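Local atomic coordinates of Alpha/beta hydrolase (Paenibacillus sp. VTT E-133280, PDB entry 6TJ2), a protein that probably hydrolyses ester bonds as an extracellular alpha/beta-hydrolase related to tobacco salicylic acid binding protein 2, with methyl salicylate as a likely substrate. Residues V74-H82 with Q94-Y102; Q124-I134 with D215-I224. One frame throughout, in Å; residues are numbered along the deposited sequence.

In the fold
Both contacts involve the same helical layer flanking the parallel sheet of an alpha/beta-hydrolase fold, each partly buried, with centres about 16 Å apart. Contact 1 sets the loop after edge strand 73-75 against helix 92-105; contact 2 sets helix 119-129 and the turn after it against short helix 217-221 and its flanks. Neighbouring helices 92-105 and 119-129 join them: T96 and T125 probably share a hydrogen bond, and V99 packs on V126. Contact 1 combines a CH-pi contact of proline on tyrosine with a serine gripping a loop amide, and reaches toward the presumed catalytic centre. Contact 2 is wider and mixed: glutamine chains, leucines and isoleucines, with K218 outermost beside a backbone carbonyl.

Contact 1: V74-H82 with Q94-Y102; sequences VYTPEYAGH and QITKSVVDY
P77 lies on the Y102 ring in a CH-pi contact: its CB stands 3.5 Å from the ring centroid, 1° off the normal. Proline suits the place because its C-H groups, polarised by the adjacent N, favour an aromatic face, which Y102 presents with its CG anti to the backbone N (chi1 173°). Y102 OH meets the edge of the Y75 ring, 3.4 Å from Y75 CD2.

Toward the helix N-terminus, I95 CG2 approaches the Y79 ring obliquely, an off-centre CH-pi contact, 3.5 Å from Y79 CD1, while V99 CG2 touches Y79 CB at 3.7 Å. The loop from strand 73-75 to helix 92-105 belongs to a beta-alpha-beta connection of the alpha/beta-hydrolase fold; Y79 on it stacks with H51, hydrogen-bonds to H51 O and comes near the putative catalytic triad.

Polar contact centres on S98. A80 N donates to S98 OG at 3.0 Å (147° at the hydrogen), and the hydroxyl donates to I95 O at 2.7 Å, so a small serine serves both loop and helix. In the type II turn G81 readily takes positive phi. H82 ND1 closes back on A80 O at 2.8 Å, while H82 NE2 bonds to E205.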
loop_
_atom_site.group_PDB
_atom_site.type_symbol
_atom_site.label_atom_id
_atom_site.label_comp_id
_atom_site.label_asym_id
_atom_site.label_seq_id
_atom_site.Cartn_x
_atom_site.Cartn_y
_atom_site.Cartn_z
ATOM N N VAL A 74 -28.939 -1.859 -11.945
ATOM C CA VAL A 74 -28.102 -2.852 -11.224
ATOM C C VAL A 74 -28.843 -4.190 -11.181
ATOM O O VAL A 74 -29.970 -4.248 -10.640
ATOM C CB VAL A 74 -27.743 -2.398 -9.813
ATOM C CG1 VAL A 74 -26.813 -3.399 -9.148
ATOM C CG2 VAL A 74 -27.139 -0.999 -9.795
ATOM N N TYR A 75 -28.225 -5.228 -11.691
ATOM C CA TYR A 75 -28.715 -6.631 -11.628
ATOM C C TYR A 75 -27.812 -7.397 -10.672
ATOM O O TYR A 75 -26.562 -7.268 -10.751
ATOM C CB TYR A 75 -28.711 -7.281 -13.000
ATOM C CG TYR A 75 -29.614 -6.602 -13.982
ATOM C CD1 TYR A 75 -29.116 -5.678 -14.894
ATOM C CD2 TYR A 75 -30.967 -6.835 -13.962
ATOM C CE1 TYR A 75 -29.940 -5.001 -15.773
ATOM C CE2 TYR A 75 -31.791 -6.196 -14.869
ATOM C CZ TYR A 75 -31.286 -5.290 -15.763
ATOM O OH TYR A 75 -32.131 -4.661 -16.661
ATOM N N THR A 76 -28.383 -8.123 -9.743
ATOM C CA THR A 76 -27.653 -8.965 -8.759
ATOM C C THR A 76 -28.162 -10.403 -8.833
ATOM O O THR A 76 -28.886 -10.826 -7.943
ATOM C CB THR A 76 -27.779 -8.409 -7.351
ATOM O OG1 THR A 76 -29.138 -8.344 -6.905
ATOM C CG2 THR A 76 -27.238 -6.997 -7.288
ATOM N N PRO A 77 -27.799 -11.143 -9.867
ATOM C CA PRO A 77 -28.314 -12.508 -10.026
ATOM C C PRO A 77 -27.804 -13.419 -8.922
ATOM O O PRO A 77 -26.632 -13.317 -8.487
ATOM C CB PRO A 77 -27.754 -12.932 -11.386
ATOM C CG PRO A 77 -26.523 -12.073 -11.575
ATOM C CD PRO A 77 -26.904 -10.759 -10.955
ATOM N N GLU A 78 -28.628 -14.379 -8.576
ATOM C CA GLU A 78 -28.143 -15.541 -7.826
ATOM C C GLU A 78 -27.668 -16.604 -8.840
ATOM O O GLU A 78 -28.006 -16.521 -10.053
ATOM C CB GLU A 78 -29.263 -16.128 -6.970
ATOM C CG GLU A 78 -28.794 -17.140 -5.953
ATOM C CD GLU A 78 -27.623 -16.561 -5.196
ATOM O OE1 GLU A 78 -27.901 -15.854 -4.194
ATOM O OE2 GLU A 78 -26.469 -16.866 -5.557
ATOM N N TYR A 79 -26.818 -17.513 -8.389
ATOM C CA TYR A 79 -26.254 -18.529 -9.297
ATOM C C TYR A 79 -26.323 -19.916 -8.663
ATOM O O TYR A 79 -26.587 -20.026 -7.511
ATOM C CB TYR A 79 -24.893 -18.078 -9.829
ATOM C CG TYR A 79 -23.797 -17.760 -8.839
ATOM C CD1 TYR A 79 -23.156 -18.736 -8.095
ATOM C CD2 TYR A 79 -23.324 -16.468 -8.740
ATOM C CE1 TYR A 79 -22.081 -18.425 -7.275
ATOM C CE2 TYR A 79 -22.256 -16.140 -7.920
ATOM C CZ TYR A 79 -21.630 -17.120 -7.188
ATOM O OH TYR A 79 -20.562 -16.823 -6.413
ATOM N N ALA A 80 -26.005 -20.904 -9.481
ATOM C CA ALA A 80 -26.255 -22.316 -9.141
ATOM C C ALA A 80 -25.574 -22.681 -7.823
ATOM O O ALA A 80 -24.444 -22.254 -7.533
ATOM C CB ALA A 80 -25.816 -23.218 -10.243
ATOM N N GLY A 81 -26.296 -23.442 -7.000
ATOM C CA GLY A 81 -25.789 -23.962 -5.733
ATOM C C GLY A 81 -25.621 -22.911 -4.655
ATOM O O GLY A 81 -25.058 -23.201 -3.591
ATOM N N HIS A 82 -26.125 -21.705 -4.905
ATOM C CA HIS A 82 -26.046 -20.585 -3.961
ATOM C C HIS A 82 -27.438 -20.000 -3.767
ATOM O O HIS A 82 -28.370 -20.287 -4.533
ATOM C CB HIS A 82 -25.046 -19.530 -4.440
ATOM C CG HIS A 82 -23.651 -20.043 -4.483
ATOM N ND1 HIS A 82 -23.224 -21.013 -5.377
ATOM C CD2 HIS A 82 -22.587 -19.687 -3.758
ATOM C CE1 HIS A 82 -21.913 -21.239 -5.143
ATOM N NE2 HIS A 82 -21.500 -20.441 -4.164
ATOM N N GLN A 94 -21.727 -25.232 -14.120
ATOM C CA GLN A 94 -23.150 -25.013 -13.798
ATOM C C GLN A 94 -23.340 -23.579 -13.291
ATOM O O GLN A 94 -24.342 -22.929 -13.630
ATOM C CB GLN A 94 -23.639 -26.017 -12.754
ATOM C CG GLN A 94 -23.835 -27.432 -13.310
ATOM C CD GLN A 94 -24.062 -28.423 -12.197
ATOM O OE1 GLN A 94 -23.447 -28.426 -11.155
ATOM N NE2 GLN A 94 -25.033 -29.309 -12.439
ATOM N N ILE A 95 -22.422 -23.076 -12.463
ATOM C CA ILE A 95 -22.521 -21.657 -11.985
ATOM C C ILE A 95 -22.442 -20.745 -13.197
ATOM O O ILE A 95 -23.294 -19.810 -13.340
ATOM C CB ILE A 95 -21.386 -21.407 -10.976
ATOM C CG1 ILE A 95 -21.676 -22.133 -9.669
ATOM C CG2 ILE A 95 -21.204 -19.901 -10.790
ATOM C CD1 ILE A 95 -20.558 -22.099 -8.666
ATOM N N THR A 96 -21.489 -20.932 -14.073
ATOM C CA THR A 96 -21.264 -20.063 -15.229
ATOM C C THR A 96 -22.517 -20.085 -16.093
ATOM O O THR A 96 -22.990 -19.036 -16.493
ATOM C CB THR A 96 -20.038 -20.517 -15.993
ATOM O OG1 THR A 96 -18.907 -20.426 -15.131
ATOM C CG2 THR A 96 -19.840 -19.739 -17.260
ATOM N N LYS A 97 -23.080 -21.276 -16.353
ATOM C CA LYS A 97 -24.254 -21.386 -17.212
ATOM C C LYS A 97 -25.413 -20.676 -16.554
ATOM O O LYS A 97 -26.175 -19.987 -17.276
ATOM C CB LYS A 97 -24.610 -22.849 -17.487
ATOM C CG LYS A 97 -25.907 -23.001 -18.275
ATOM C CD LYS A 97 -26.099 -24.380 -18.851
ATOM C CE LYS A 97 -27.055 -24.389 -20.033
ATOM N NZ LYS A 97 -28.393 -23.989 -19.628
ATOM N N SER A 98 -25.569 -20.757 -15.255
ATOM C CA SER A 98 -26.710 -20.040 -14.611
ATOM C C SER A 98 -26.616 -18.521 -14.815
ATOM O O SER A 98 -27.625 -17.835 -15.007
ATOM C CB SER A 98 -26.869 -20.428 -13.163
ATOM O OG SER A 98 -25.820 -19.941 -12.315
ATOM N N VAL A 99 -25.419 -17.961 -14.790
ATOM C CA VAL A 99 -25.252 -16.503 -14.992
ATOM C C VAL A 99 -25.404 -16.160 -16.457
ATOM O O VAL A 99 -26.077 -15.168 -16.801
ATOM C CB VAL A 99 -23.914 -16.045 -14.442
ATOM C CG1 VAL A 99 -23.717 -14.550 -14.733
ATOM C CG2 VAL A 99 -23.818 -16.344 -12.957
ATOM N N VAL A 100 -24.855 -16.955 -17.353
ATOM C CA VAL A 100 -25.029 -16.709 -18.813
ATOM C C VAL A 100 -26.519 -16.778 -19.143
ATOM O O VAL A 100 -27.014 -15.909 -19.913
ATOM C CB VAL A 100 -24.222 -17.721 -19.641
ATOM C CG1 VAL A 100 -24.612 -17.665 -21.106
ATOM C CG2 VAL A 100 -22.725 -17.494 -19.443
ATOM N N ASP A 101 -27.232 -17.753 -18.608
ATOM C CA ASP A 101 -28.685 -17.882 -18.911
ATOM C C ASP A 101 -29.431 -16.669 -18.372
ATOM O O ASP A 101 -30.382 -16.217 -19.014
ATOM C CB ASP A 101 -29.237 -19.180 -18.358
ATOM C CG ASP A 101 -28.813 -20.451 -19.091
ATOM O OD1 ASP A 101 -28.338 -20.342 -20.228
ATOM O OD2 ASP A 101 -29.019 -21.515 -18.451
ATOM N N TYR A 102 -29.067 -16.154 -17.208
ATOM C CA TYR A 102 -29.749 -14.954 -16.644
ATOM C C TYR A 102 -29.541 -13.786 -17.599
ATOM O O TYR A 102 -30.517 -13.043 -17.940
ATOM C CB TYR A 102 -29.170 -14.690 -15.246
ATOM C CG TYR A 102 -29.627 -13.426 -14.595
ATOM C CD1 TYR A 102 -30.645 -13.440 -13.655
ATOM C CD2 TYR A 102 -28.958 -12.233 -14.838
ATOM C CE1 TYR A 102 -31.053 -12.271 -13.037
ATOM C CE2 TYR A 102 -29.356 -11.067 -14.230
ATOM C CZ TYR A 102 -30.388 -11.088 -13.300
ATOM O OH TYR A 102 -30.774 -9.936 -12.629
#

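Contact 2: Q124-I134 with D215-I224; sequences QTVSQQVPDRI and DLKKFYSLQI
Q124 and F219 are at the middle of a mixed helix-helix contact in the layer flanking the sheet, where helix 119-129 meets the short, loosely hydrogen-bonded helix 217-221; glutamine chains cross an aromatic ring, with aliphatic side chains on the flanks. The two axes come within 8.5 Å at a crossing angle of 77°. So steep a crossing limits the helix-helix part, and the segments beyond extend the contact.

The stem of Q124 lies on the phenylalanine face: Q124 CG is 3.7 Å from the centroid of the F219 ring and 2° off its normal, a CH-pi contact. F219 turns that ring to the helix with CG anti to its own backbone N (chi1 172°), which brings its edge to S127, where F219 CD1 lies 3.3 Å from S127 OG. The serine hydroxyl donates to Q124 O at 2.8 Å from above the carbonyl plane; being small, S127 also leaves room for L222 CD1. The amide of Q124 is steeply inclined to the ring, and NE2 is hydrogen-bonded to P145 O, which also accepts from Y220 OH.

Helix 119-129 follows strand 111-117 at a probable nucleophile elbow, the sharp strand-to-helix turn of alpha/beta-hydrolases, and the chain continues through 131-133 into strand 134-139. The leucines and isoleucines fill the flanks. L216 CD2 fits against T125 CG2 at 3.9 Å, and beyond the helix P131 CB meets L222 CD2 at 4.0 Å. I224 crosses I134 at about a right angle, with I134 CG2 4.0 Å from I224 CG2, so the lead-in to strand 226-231 packs on the start of neighbouring strand 134-139. At the exposed margin K218 runs alongside Q128 in the opposite direction, and K218 CE reaches within 3.1 Å of Q128 O.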
loop_
_atom_site.group_PDB
_atom_site.type_symbol
_atom_site.label_atom_id
_atom_site.label_comp_id
_atom_site.label_asym_id
_atom_site.label_seq_id
_atom_site.Cartn_x
_atom_site.Cartn_y
_atom_site.Cartn_z
ATOM N N GLN A 124 -14.786 -14.173 -15.366
ATOM C CA GLN A 124 -13.908 -14.667 -16.453
ATOM C C GLN A 124 -14.662 -15.657 -17.334
ATOM O O GLN A 124 -14.631 -15.525 -18.576
ATOM C CB GLN A 124 -12.655 -15.298 -15.867
ATOM C CG GLN A 124 -11.678 -14.315 -15.224
ATOM C CD GLN A 124 -10.582 -15.080 -14.526
ATOM O OE1 GLN A 124 -10.871 -15.978 -13.704
ATOM N NE2 GLN A 124 -9.320 -14.792 -14.858
ATOM N N THR A 125 -15.259 -16.674 -16.751
ATOM C CA THR A 125 -15.865 -17.747 -17.535
ATOM C C THR A 125 -17.139 -17.266 -18.210
ATOM O O THR A 125 -17.392 -17.651 -19.384
ATOM C CB THR A 125 -16.078 -18.984 -16.688
ATOM O OG1 THR A 125 -16.893 -18.661 -15.567
ATOM C CG2 THR A 125 -14.784 -19.627 -16.255
ATOM N N VAL A 126 -17.860 -16.341 -17.604
ATOM C CA VAL A 126 -19.037 -15.742 -18.251
ATOM C C VAL A 126 -18.637 -14.914 -19.469
ATOM O O VAL A 126 -19.252 -15.035 -20.548
ATOM C CB VAL A 126 -19.871 -14.938 -17.255
ATOM C CG1 VAL A 126 -20.930 -14.063 -17.921
ATOM C CG2 VAL A 126 -20.520 -15.878 -16.231
ATOM N N SER A 127 -17.589 -14.102 -19.330
ATOM C CA SER A 127 -17.150 -13.223 -20.422
ATOM C C SER A 127 -16.728 -14.044 -21.619
ATOM O O SER A 127 -16.868 -13.507 -22.739
ATOM C CB SER A 127 -16.101 -12.280 -19.962
ATOM O OG SER A 127 -14.897 -12.972 -19.789
ATOM N N GLN A 128 -16.284 -15.297 -21.440
ATOM C CA GLN A 128 -15.896 -16.179 -22.592
ATOM C C GLN A 128 -17.077 -16.493 -23.480
ATOM O O GLN A 128 -16.873 -16.822 -24.684
ATOM C CB GLN A 128 -15.290 -17.483 -22.058
ATOM C CG GLN A 128 -13.989 -17.179 -21.389
ATOM C CD GLN A 128 -13.189 -18.386 -20.994
ATOM O OE1 GLN A 128 -13.718 -19.418 -20.545
ATOM N NE2 GLN A 128 -11.929 -18.187 -20.968
ATOM N N GLN A 129 -18.273 -16.533 -22.928
ATOM C CA GLN A 129 -19.487 -16.986 -23.626
ATOM C C GLN A 129 -20.300 -15.826 -24.158
ATOM O O GLN A 129 -21.009 -16.050 -25.154
ATOM C CB GLN A 129 -20.313 -17.822 -22.651
ATOM C CG GLN A 129 -19.611 -19.120 -22.315
ATOM C CD GLN A 129 -20.534 -20.071 -21.618
ATOM O OE1 GLN A 129 -21.731 -20.187 -21.946
ATOM N NE2 GLN A 129 -19.942 -20.778 -20.665
ATOM N N VAL A 130 -20.232 -14.625 -23.562
ATOM C CA VAL A 130 -21.048 -13.460 -24.003
ATOM C C VAL A 130 -20.181 -12.231 -24.173
ATOM O O VAL A 130 -20.547 -11.133 -23.763
ATOM C CB VAL A 130 -22.235 -13.207 -23.059
ATOM C CG1 VAL A 130 -23.235 -14.353 -23.128
ATOM C CG2 VAL A 130 -21.850 -12.953 -21.609
ATOM N N PRO A 131 -19.025 -12.333 -24.863
ATOM C CA PRO A 131 -18.116 -11.200 -24.908
ATOM C C PRO A 131 -18.673 -9.929 -25.551
ATOM O O PRO A 131 -18.347 -8.819 -25.181
ATOM C CB PRO A 131 -16.956 -11.709 -25.768
ATOM C CG PRO A 131 -17.515 -12.885 -26.539
ATOM C CD PRO A 131 -18.477 -13.522 -25.546
ATOM N N ASP A 132 -19.547 -10.124 -26.519
ATOM C CA ASP A 132 -20.091 -8.993 -27.295
ATOM C C ASP A 132 -21.107 -8.256 -26.439
ATOM O O ASP A 132 -21.531 -7.173 -26.871
ATOM C CB ASP A 132 -20.677 -9.446 -28.643
ATOM C CG ASP A 132 -19.615 -9.924 -29.648
ATOM O OD1 ASP A 132 -18.390 -9.624 -29.442
ATOM O OD2 ASP A 132 -19.997 -10.627 -30.635
ATOM N N ARG A 133 -21.516 -8.771 -25.267
ATOM C CA ARG A 133 -22.526 -8.111 -24.394
ATOM C C ARG A 133 -21.866 -7.184 -23.351
ATOM O O ARG A 133 -22.586 -6.463 -22.682
ATOM C CB ARG A 133 -23.407 -9.131 -23.682
ATOM C CG ARG A 133 -24.316 -9.906 -24.610
ATOM C CD ARG A 133 -25.178 -10.828 -23.795
ATOM N NE ARG A 133 -26.015 -11.616 -24.698
ATOM C CZ ARG A 133 -27.248 -11.316 -25.032
ATOM N NH1 ARG A 133 -27.865 -10.265 -24.539
ATOM N NH2 ARG A 133 -27.857 -12.097 -25.916
ATOM N N ILE A 134 -20.551 -7.237 -23.202
ATOM C CA ILE A 134 -19.874 -6.651 -22.025
ATOM C C ILE A 134 -19.124 -5.378 -22.417
ATOM O O ILE A 134 -18.283 -5.432 -23.346
ATOM C CB ILE A 134 -18.959 -7.711 -21.399
ATOM C CG1 ILE A 134 -19.750 -8.932 -20.920
ATOM C CG2 ILE A 134 -18.160 -7.082 -20.266
ATOM C CD1 ILE A 134 -18.864 -10.111 -20.629
ATOM N N ASP A 215 -10.271 -23.402 -17.725
ATOM C CA ASP A 215 -9.797 -23.092 -19.086
ATOM C C ASP A 215 -10.164 -21.639 -19.391
ATOM O O ASP A 215 -11.360 -21.314 -19.581
ATOM C CB ASP A 215 -10.412 -24.038 -20.110
ATOM C CG ASP A 215 -9.882 -23.825 -21.512
ATOM O OD1 ASP A 215 -9.346 -22.694 -21.839
ATOM O OD2 ASP A 215 -9.988 -24.831 -22.296
ATOM N N LEU A 216 -9.149 -20.777 -19.402
ATOM C CA LEU A 216 -9.332 -19.314 -19.506
ATOM C C LEU A 216 -8.554 -18.708 -20.672
ATOM O O LEU A 216 -8.384 -17.516 -20.724
ATOM C CB LEU A 216 -8.932 -18.673 -18.177
ATOM C CG LEU A 216 -9.696 -19.102 -16.955
ATOM C CD1 LEU A 216 -9.063 -18.529 -15.714
ATOM C CD2 LEU A 216 -11.145 -18.643 -17.074
ATOM N N LYS A 217 -8.218 -19.540 -21.665
ATOM C CA LYS A 217 -7.539 -19.041 -22.870
ATOM C C LYS A 217 -8.382 -17.968 -23.556
ATOM O O LYS A 217 -7.824 -16.928 -23.994
ATOM C CB LYS A 217 -7.294 -20.194 -23.837
ATOM C CG LYS A 217 -6.324 -21.234 -23.296
ATOM C CD LYS A 217 -5.957 -22.233 -24.382
ATOM C CE LYS A 217 -4.735 -23.027 -23.984
ATOM N NZ LYS A 217 -5.008 -23.862 -22.793
ATOM N N LYS A 218 -9.702 -18.204 -23.675
ATOM C CA LYS A 218 -10.561 -17.234 -24.363
ATOM C C LYS A 218 -10.530 -15.918 -23.572
ATOM O O LYS A 218 -10.388 -14.862 -24.171
ATOM C CB LYS A 218 -11.957 -17.786 -24.641
ATOM C CG LYS A 218 -12.868 -16.753 -25.264
ATOM C CD LYS A 218 -14.050 -17.328 -26.029
ATOM C CE LYS A 218 -14.772 -16.297 -26.874
ATOM N NZ LYS A 218 -13.872 -15.725 -27.900
ATOM N N PHE A 219 -10.725 -15.978 -22.248
ATOM C CA PHE A 219 -10.727 -14.754 -21.424
ATOM C C PHE A 219 -9.474 -13.916 -21.665
ATOM O O PHE A 219 -9.568 -12.692 -21.839
ATOM C CB PHE A 219 -10.843 -15.091 -19.946
ATOM C CG PHE A 219 -10.667 -13.882 -19.068
ATOM C CD1 PHE A 219 -11.693 -12.966 -18.939
ATOM C CD2 PHE A 219 -9.460 -13.582 -18.471
ATOM C CE1 PHE A 219 -11.498 -11.805 -18.228
ATOM C CE2 PHE A 219 -9.276 -12.413 -17.743
ATOM C CZ PHE A 219 -10.304 -11.534 -17.603
ATOM N N TYR A 220 -8.325 -14.581 -21.667
ATOM C CA TYR A 220 -7.026 -13.871 -21.811
ATOM C C TYR A 220 -6.779 -13.438 -23.260
ATOM O O TYR A 220 -5.873 -12.616 -23.407
ATOM C CB TYR A 220 -5.871 -14.697 -21.238
ATOM C CG TYR A 220 -5.902 -14.651 -19.727
ATOM C CD1 TYR A 220 -5.600 -13.468 -19.067
ATOM C CD2 TYR A 220 -6.337 -15.693 -18.974
ATOM C CE1 TYR A 220 -5.646 -13.389 -17.680
ATOM C CE2 TYR A 220 -6.438 -15.631 -17.595
ATOM C CZ TYR A 220 -6.095 -14.463 -16.931
ATOM O OH TYR A 220 -6.186 -14.322 -15.572
ATOM N N SER A 221 -7.618 -13.782 -24.230
ATOM C CA SER A 221 -7.528 -13.229 -25.606
ATOM C C SER A 221 -8.511 -12.078 -25.810
ATOM O O SER A 221 -8.345 -11.363 -26.794
ATOM C CB SER A 221 -7.794 -14.329 -26.590
ATOM O OG SER A 221 -9.190 -14.614 -26.644
ATOM N N LEU A 222 -9.460 -11.860 -24.908
ATOM C CA LEU A 222 -10.529 -10.841 -25.067
ATOM C C LEU A 222 -9.933 -9.441 -25.032
ATOM O O LEU A 222 -9.002 -9.223 -24.256
ATOM C CB LEU A 222 -11.551 -10.965 -23.931
ATOM C CG LEU A 222 -12.401 -12.234 -23.925
ATOM C CD1 LEU A 222 -13.443 -12.186 -22.805
ATOM C CD2 LEU A 222 -13.046 -12.479 -25.275
ATOM N N GLN A 223 -10.490 -8.535 -25.845
ATOM C CA GLN A 223 -10.015 -7.126 -25.929
ATOM C C GLN A 223 -10.852 -6.203 -25.025
ATOM O O GLN A 223 -10.683 -4.961 -25.042
ATOM C CB GLN A 223 -10.000 -6.747 -27.417
ATOM C CG GLN A 223 -8.938 -7.514 -28.182
ATOM C CD GLN A 223 -7.587 -7.217 -27.579
ATOM O OE1 GLN A 223 -6.977 -8.044 -26.905
ATOM N NE2 GLN A 223 -7.134 -5.991 -27.767
ATOM N N ILE A 224 -11.655 -6.761 -24.151
ATOM C CA ILE A 224 -12.616 -5.975 -23.353
ATOM C C ILE A 224 -11.834 -5.250 -22.250
ATOM O O ILE A 224 -10.959 -5.863 -21.657
ATOM C CB ILE A 224 -13.686 -6.918 -22.782
ATOM C CG1 ILE A 224 -14.458 -7.629 -23.887
ATOM C CG2 ILE A 224 -14.622 -6.154 -21.856
ATOM C CD1 ILE A 224 -15.347 -8.738 -23.360
#